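Local coordinates for endoglucanase A (Clostridium longisporum, PDB 6Q1I), which hydrolyses internal beta-1,4-glucosidic bonds of cellulose, lichenan and cereal beta-glucans and also attacks xylan, this chain being the family 5 glycoside hydrolase domain of a longer protein, at residues K70-P75 with D106-I111; Q141-F146 with G197-R202. All coordinates share one frame; numbering follows the deposited sequence. Where two conformers were deposited one is given.

Contact 1: K70-P75 with D106-I111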
loop_
_atom_site.group_PDB
_atom_site.type_symbol
_atom_site.label_atom_id
_atom_site.label_comp_id
_atom_site.label_asym_id
_atom_site.label_seq_id
_atom_site.Cartn_x
_atom_site.Cartn_y
_atom_site.Cartn_z
ATOM N N LYS A 70 -4.110 -3.678 13.073
ATOM C CA LYS A 70 -2.766 -3.954 13.567
ATOM C C LYS A 70 -1.664 -3.347 12.716
ATOM O O LYS A 70 -0.505 -3.340 13.151
ATOM C CB LYS A 70 -2.549 -5.466 13.719
ATOM C CG LYS A 70 -3.260 -6.048 14.947
ATOM C CD LYS A 70 -2.939 -7.518 15.147
ATOM C CE LYS A 70 -1.520 -7.729 15.660
ATOM N NZ LYS A 70 -1.208 -9.181 15.847
ATOM N N THR A 71 -1.993 -2.860 11.524
ATOM C CA THR A 71 -1.037 -2.289 10.587
ATOM C C THR A 71 -1.591 -0.986 10.035
ATOM O O THR A 71 -2.787 -0.891 9.734
ATOM C CB THR A 71 -0.821 -3.271 9.415
ATOM O OG1 THR A 71 -0.220 -4.474 9.903
ATOM C CG2 THR A 71 0.090 -2.696 8.344
ATOM N N ILE A 72 -0.721 0.012 9.874
ATOM C CA ILE A 72 -1.034 1.201 9.088
ATOM C C ILE A 72 -0.010 1.314 7.960
ATOM O O ILE A 72 1.203 1.216 8.193
ATOM C CB ILE A 72 -1.095 2.483 9.945
ATOM C CG1 ILE A 72 -2.347 2.428 10.828
ATOM C CG2 ILE A 72 -1.096 3.716 9.053
ATOM C CD1 ILE A 72 -2.587 3.680 11.648
ATOM N N ARG A 73 -0.504 1.496 6.742
ATOM C CA ARG A 73 0.337 1.850 5.605
ATOM C C ARG A 73 0.315 3.363 5.451
ATOM O O ARG A 73 -0.755 3.983 5.506
ATOM C CB ARG A 73 -0.147 1.142 4.341
ATOM C CG ARG A 73 0.657 1.410 3.074
ATOM C CD ARG A 73 0.358 0.360 2.056
ATOM N NE ARG A 73 0.922 0.481 0.709
ATOM C CZ ARG A 73 0.303 1.008 -0.345
ATOM N NH1 ARG A 73 -0.863 1.635 -0.214
ATOM N NH2 ARG A 73 0.858 0.918 -1.547
ATOM N N ILE A 74 1.507 3.945 5.355
ATOM C CA ILE A 74 1.702 5.385 5.186
ATOM C C ILE A 74 2.173 5.593 3.751
ATOM O O ILE A 74 3.386 5.674 3.489
ATOM C CB ILE A 74 2.701 5.947 6.212
ATOM C CG1 ILE A 74 2.244 5.613 7.636
ATOM C CG2 ILE A 74 2.868 7.463 6.034
ATOM C CD1 ILE A 74 3.236 6.016 8.710
ATOM N N PRO A 75 1.266 5.673 2.786
ATOM C CA PRO A 75 1.693 5.915 1.403
ATOM C C PRO A 75 2.317 7.303 1.323
ATOM O O PRO A 75 1.771 8.270 1.855
ATOM C CB PRO A 75 0.392 5.791 0.607
ATOM C CG PRO A 75 -0.684 6.183 1.591
ATOM C CD PRO A 75 -0.203 5.640 2.916
ATOM N N ASP A 106 2.136 3.520 18.842
ATOM C CA ASP A 106 0.889 2.812 19.120
ATOM C C ASP A 106 0.990 1.311 18.892
ATOM O O ASP A 106 -0.042 0.633 18.852
ATOM C CB ASP A 106 -0.247 3.401 18.276
ATOM C CG ASP A 106 -0.817 4.667 18.872
ATOM O OD1 ASP A 106 -0.307 5.136 19.920
ATOM O OD2 ASP A 106 -1.787 5.191 18.290
ATOM N N ASP A 107 2.200 0.777 18.738
ATOM C CA ASP A 107 2.421 -0.666 18.617
ATOM C C ASP A 107 1.858 -1.241 17.320
ATOM O O ASP A 107 1.508 -2.415 17.258
ATOM C CB ASP A 107 1.884 -1.430 19.836
ATOM C CG ASP A 107 2.509 -2.794 19.987
ATOM O OD1 ASP A 107 3.669 -2.953 19.560
ATOM O OD2 ASP A 107 1.842 -3.705 20.530
ATOM N N LEU A 108 1.797 -0.431 16.270
ATOM C CA LEU A 108 1.342 -0.876 14.964
ATOM C C LEU A 108 2.525 -1.307 14.106
ATOM O O LEU A 108 3.643 -0.796 14.254
ATOM C CB LEU A 108 0.617 0.271 14.251
ATOM C CG LEU A 108 -0.681 0.728 14.917
ATOM C CD1 LEU A 108 -1.090 2.089 14.410
ATOM C CD2 LEU A 108 -1.798 -0.282 14.657
ATOM N N TYR A 109 2.275 -2.261 13.203
ATOM C CA TYR A 109 3.149 -2.427 12.047
ATOM C C TYR A 109 2.913 -1.249 11.112
ATOM O O TYR A 109 1.786 -0.763 10.979
ATOM C CB TYR A 109 2.866 -3.751 11.312
ATOM C CG TYR A 109 3.190 -4.934 12.180
ATOM C CD1 TYR A 109 2.230 -5.495 13.008
ATOM C CD2 TYR A 109 4.478 -5.443 12.235
ATOM C CE1 TYR A 109 2.539 -6.536 13.863
ATOM C CE2 TYR A 109 4.796 -6.487 13.080
ATOM C CZ TYR A 109 3.827 -7.033 13.892
ATOM O OH TYR A 109 4.159 -8.072 14.738
ATOM N N VAL A 110 3.981 -0.767 10.492
ATOM C CA VAL A 110 3.918 0.377 9.593
ATOM C C VAL A 110 4.558 -0.025 8.276
ATOM O O VAL A 110 5.685 -0.526 8.261
ATOM C CB VAL A 110 4.642 1.596 10.188
ATOM C CG1 VAL A 110 4.711 2.715 9.174
ATOM C CG2 VAL A 110 3.930 2.035 11.451
ATOM N N ILE A 111 3.853 0.214 7.177
ATOM C CA ILE A 111 4.401 0.059 5.835
ATOM C C ILE A 111 4.666 1.457 5.295
ATOM O O ILE A 111 3.728 2.247 5.127
ATOM C CB ILE A 111 3.427 -0.682 4.904
ATOM C CG1 ILE A 111 3.093 -2.082 5.413
ATOM C CG2 ILE A 111 4.009 -0.719 3.495
ATOM C CD1 ILE A 111 1.847 -2.684 4.762
HETATM O O HOH W 1 -0.069 -4.228 15.864
HETATM O O HOH W 2 1.895 -8.536 16.677
#
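Lys70 O is held by two donors: the amide of Tyr109, with N 3.0 Å from Lys70 O and in its carbonyl plane, and a water that also donates to Asp107 O. From there the strands pair in parallel, their short axes 22° apart and 4.6 Å at closest. Ile72 bonds through N and O to Tyr109 O and Ile111 N, and Ile74 N reaches Ile111 O at 2.8 Å, N-H...O angle 168°. On one face Thr71 OG1, which bonds to Met21 O, lies 3.5 Å from Tyr109 CB, while Thr71 CG2 meets Ile111 CD1. Arg73, CG anti to the backbone N (chi1 -179°) and chain extended, sets its CG 3.9 Å from Ile111 CB; its guanidinium forms a salt bridge with Glu156 and hydrogen bonds with Asn26, Asn159 and Gln284, a changed residue at the nucleophile position inferred by similarity. On the face of Ile72 and Val110, Ile72 CD1 meets Leu108 CD1 at 3.5 Å and Val110 CG1 meets Ile74 CD1 at 3.6 Å. These neighbouring TIM-barrel strands form a beta-alpha-beta unit with helix 90-105, which packs on Ile72, Ile74 and Val110; helix 58-67 also touches Ile72, and strand 23-27 pairs with the far edge of 71-74.

Contact 2: Q141-F146 with G197-R202; sequences QISEAF and GNNLSR
Ser143 and Asn199 bring the two backbones nearest, with CA atoms 7.1 Å apart, so the segments meet mainly through the Asn199 amide, which reaches a helix carbonyl. Residues 141-145 are the last turn of a helix, which Phe146 is the first residue to leave. In the other segment, 198-200 have helical torsions without regular helical bonding, although Leu200 N does bond to Gly197 O at 3.0 Å. The one hydrogen bond between the segments runs from Asn199 ND2 to Ser143 O, at 2.9 Å. Its geometry is uneven: Ser143 O lies close to the amide plane of Asn199, but the nitrogen stands above the carbonyl plane of Ser143, 56° out of it. Asn199 ND2 also passes 3.5 Å from Ser143 CB and bonds to Thr195 OG1. The hydroxyl of Ser143 turns back to its own helix, at Trp139 O.

The other end of the same amide is gripped by Arg202. Asn199 OD1 accepts from Arg202 NE at 2.9 Å and from Arg202 NH2 at 3.1 Å, a side-on grip in the guanidinium plane which, with the bonds of ND2 to Ser143 O and Thr195 OG1, should limit rotation of the amide. A bend in the arginine chain (chi3 -51°) brings both nitrogens to that oxygen. Arg202 NH2 also comes 3.3 Å from Phe146 O, but at an angle too poor for a hydrogen bond; the guanidinium is further held by the carbonyls of Tyr149, Asp150 and Leu153.

The contact thus ties the C-terminal end of helix 128-145 to the loop joining helix 175-194 to strand 204-208. Strand 153-156 touches both segments, Phe155 meeting Ser143, Phe146 and Asn199, and Phe146 further packs on Leu112 of strand 109-113 and Val100 of helix 90-105.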
loop_
_atom_site.group_PDB
_atom_site.type_symbol
_atom_site.label_atom_id
_atom_site.label_comp_id
_atom_site.label_asym_id
_atom_site.label_seq_id
_atom_site.Cartn_x
_atom_site.Cartn_y
_atom_site.Cartn_z
ATOM N N GLN A 141 18.383 7.427 1.111
ATOM C CA GLN A 141 18.048 8.462 2.083
ATOM C C GLN A 141 16.892 8.041 2.984
ATOM O O GLN A 141 16.932 8.280 4.194
ATOM C CB GLN A 141 17.731 9.764 1.350
ATOM C CG GLN A 141 18.953 10.391 0.695
ATOM C CD GLN A 141 18.588 11.562 -0.173
ATOM O OE1 GLN A 141 18.262 12.639 0.321
ATOM N NE2 GLN A 141 18.624 11.360 -1.478
ATOM N N ILE A 142 15.851 7.415 2.425
ATOM C CA ILE A 142 14.757 6.940 3.271
ATOM C C ILE A 142 15.294 5.916 4.262
ATOM O O ILE A 142 14.998 5.960 5.459
ATOM C CB ILE A 142 13.616 6.340 2.427
ATOM C CG1 ILE A 142 13.005 7.348 1.450
ATOM C CG2 ILE A 142 12.518 5.781 3.342
ATOM C CD1 ILE A 142 12.105 6.696 0.397
ATOM N N SER A 143 16.091 4.964 3.761
ATOM C CA SER A 143 16.624 3.894 4.602
ATOM C C SER A 143 17.489 4.443 5.723
ATOM O O SER A 143 17.420 3.981 6.863
ATOM C CB SER A 143 17.482 2.957 3.747
ATOM O OG SER A 143 16.688 2.259 2.826
ATOM N N GLU A 144 18.353 5.410 5.399
ATOM C CA GLU A 144 19.211 6.017 6.413
ATOM C C GLU A 144 18.379 6.700 7.490
ATOM O O GLU A 144 18.671 6.576 8.686
ATOM C CB GLU A 144 20.188 7.011 5.763
ATOM C CG GLU A 144 21.361 6.343 5.023
ATOM C CD GLU A 144 22.231 7.306 4.211
ATOM O OE1 GLU A 144 21.832 8.474 3.997
ATOM O OE2 GLU A 144 23.326 6.883 3.772
ATOM N N ALA A 145 17.320 7.403 7.088
ATOM C CA ALA A 145 16.511 8.131 8.061
ATOM C C ALA A 145 15.827 7.183 9.040
ATOM O O ALA A 145 15.646 7.532 10.210
ATOM C CB ALA A 145 15.469 8.993 7.348
ATOM N N PHE A 146 15.460 5.978 8.591
ATOM C CA PHE A 146 14.695 5.024 9.393
ATOM C C PHE A 146 15.508 3.797 9.799
ATOM O O PHE A 146 14.941 2.816 10.284
ATOM C CB PHE A 146 13.396 4.634 8.671
ATOM C CG PHE A 146 12.427 5.776 8.565
ATOM C CD1 PHE A 146 11.583 6.079 9.615
ATOM C CD2 PHE A 146 12.396 6.582 7.434
ATOM C CE1 PHE A 146 10.704 7.166 9.532
ATOM C CE2 PHE A 146 11.526 7.667 7.342
ATOM C CZ PHE A 146 10.677 7.956 8.394
ATOM N N GLY A 197 22.974 -2.242 9.278
ATOM C CA GLY A 197 22.231 -2.264 10.524
ATOM C C GLY A 197 20.940 -3.045 10.384
ATOM O O GLY A 197 20.885 -4.096 9.730
ATOM N N ASN A 198 19.872 -2.524 10.999
ATOM C CA ASN A 198 18.578 -3.192 10.921
ATOM C C ASN A 198 18.086 -3.316 9.485
ATOM O O ASN A 198 17.254 -4.185 9.197
ATOM C CB ASN A 198 17.538 -2.418 11.732
ATOM C CG ASN A 198 17.749 -2.541 13.234
ATOM O OD1 ASN A 198 18.654 -3.234 13.705
ATOM N ND2 ASN A 198 16.911 -1.855 13.994
ATOM N N ASN A 199 18.565 -2.458 8.582
ATOM C CA ASN A 199 18.132 -2.528 7.193
ATOM C C ASN A 199 18.724 -3.714 6.446
ATOM O O ASN A 199 18.298 -3.981 5.314
ATOM C CB ASN A 199 18.454 -1.227 6.457
ATOM C CG ASN A 199 17.631 -0.058 6.960
ATOM O OD1 ASN A 199 16.561 -0.226 7.559
ATOM N ND2 ASN A 199 18.113 1.136 6.696
ATOM N N LEU A 200 19.687 -4.428 7.041
ATOM C CA LEU A 200 20.157 -5.664 6.430
ATOM C C LEU A 200 19.064 -6.722 6.388
ATOM O O LEU A 200 19.049 -7.560 5.478
ATOM C CB LEU A 200 21.339 -6.224 7.219
ATOM C CG LEU A 200 22.673 -5.494 7.118
ATOM C CD1 LEU A 200 23.647 -6.023 8.158
ATOM C CD2 LEU A 200 23.245 -5.638 5.724
ATOM N N SER A 201 18.148 -6.710 7.363
ATOM C CA SER A 201 17.155 -7.761 7.521
ATOM C C SER A 201 15.714 -7.273 7.564
ATOM O O SER A 201 14.803 -8.105 7.615
ATOM C CB SER A 201 17.432 -8.550 8.805
ATOM O OG SER A 201 18.754 -9.043 8.783
ATOM N N ARG A 202 15.480 -5.963 7.554
ATOM C CA ARG A 202 14.121 -5.434 7.560
ATOM C C ARG A 202 13.300 -6.049 6.437
ATOM O O ARG A 202 13.766 -6.184 5.306
ATOM C CB ARG A 202 14.174 -3.916 7.362
ATOM C CG ARG A 202 12.819 -3.223 7.539
ATOM C CD ARG A 202 12.874 -1.701 7.368
ATOM N NE ARG A 202 13.923 -1.122 8.192
ATOM C CZ ARG A 202 13.862 -0.994 9.511
ATOM N NH1 ARG A 202 12.776 -1.365 10.182
ATOM N NH2 ARG A 202 14.899 -0.500 10.165
#

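Contact 1 belongs to the wall of the barrel and contact 2 to its outer layer; their centres lie about 17 Å apart and their nearest atoms about 7 Å, without touching. They follow in series along the chain, strand 109-113 of contact 1 leading on to helix 128-145 of contact 2. Val100 bridges them, packing on Ile74 in one and Phe146 in the other. Only contact 1 adjoins the active site: the Arg73 side chain is about 3 Å from that of Gln284 and about 6 Å from that of Gln160, both residues changed in this structure, at the positions assigned by similarity to the nucleophile and the proton donor respectively. Contact 2 lies away from these sites.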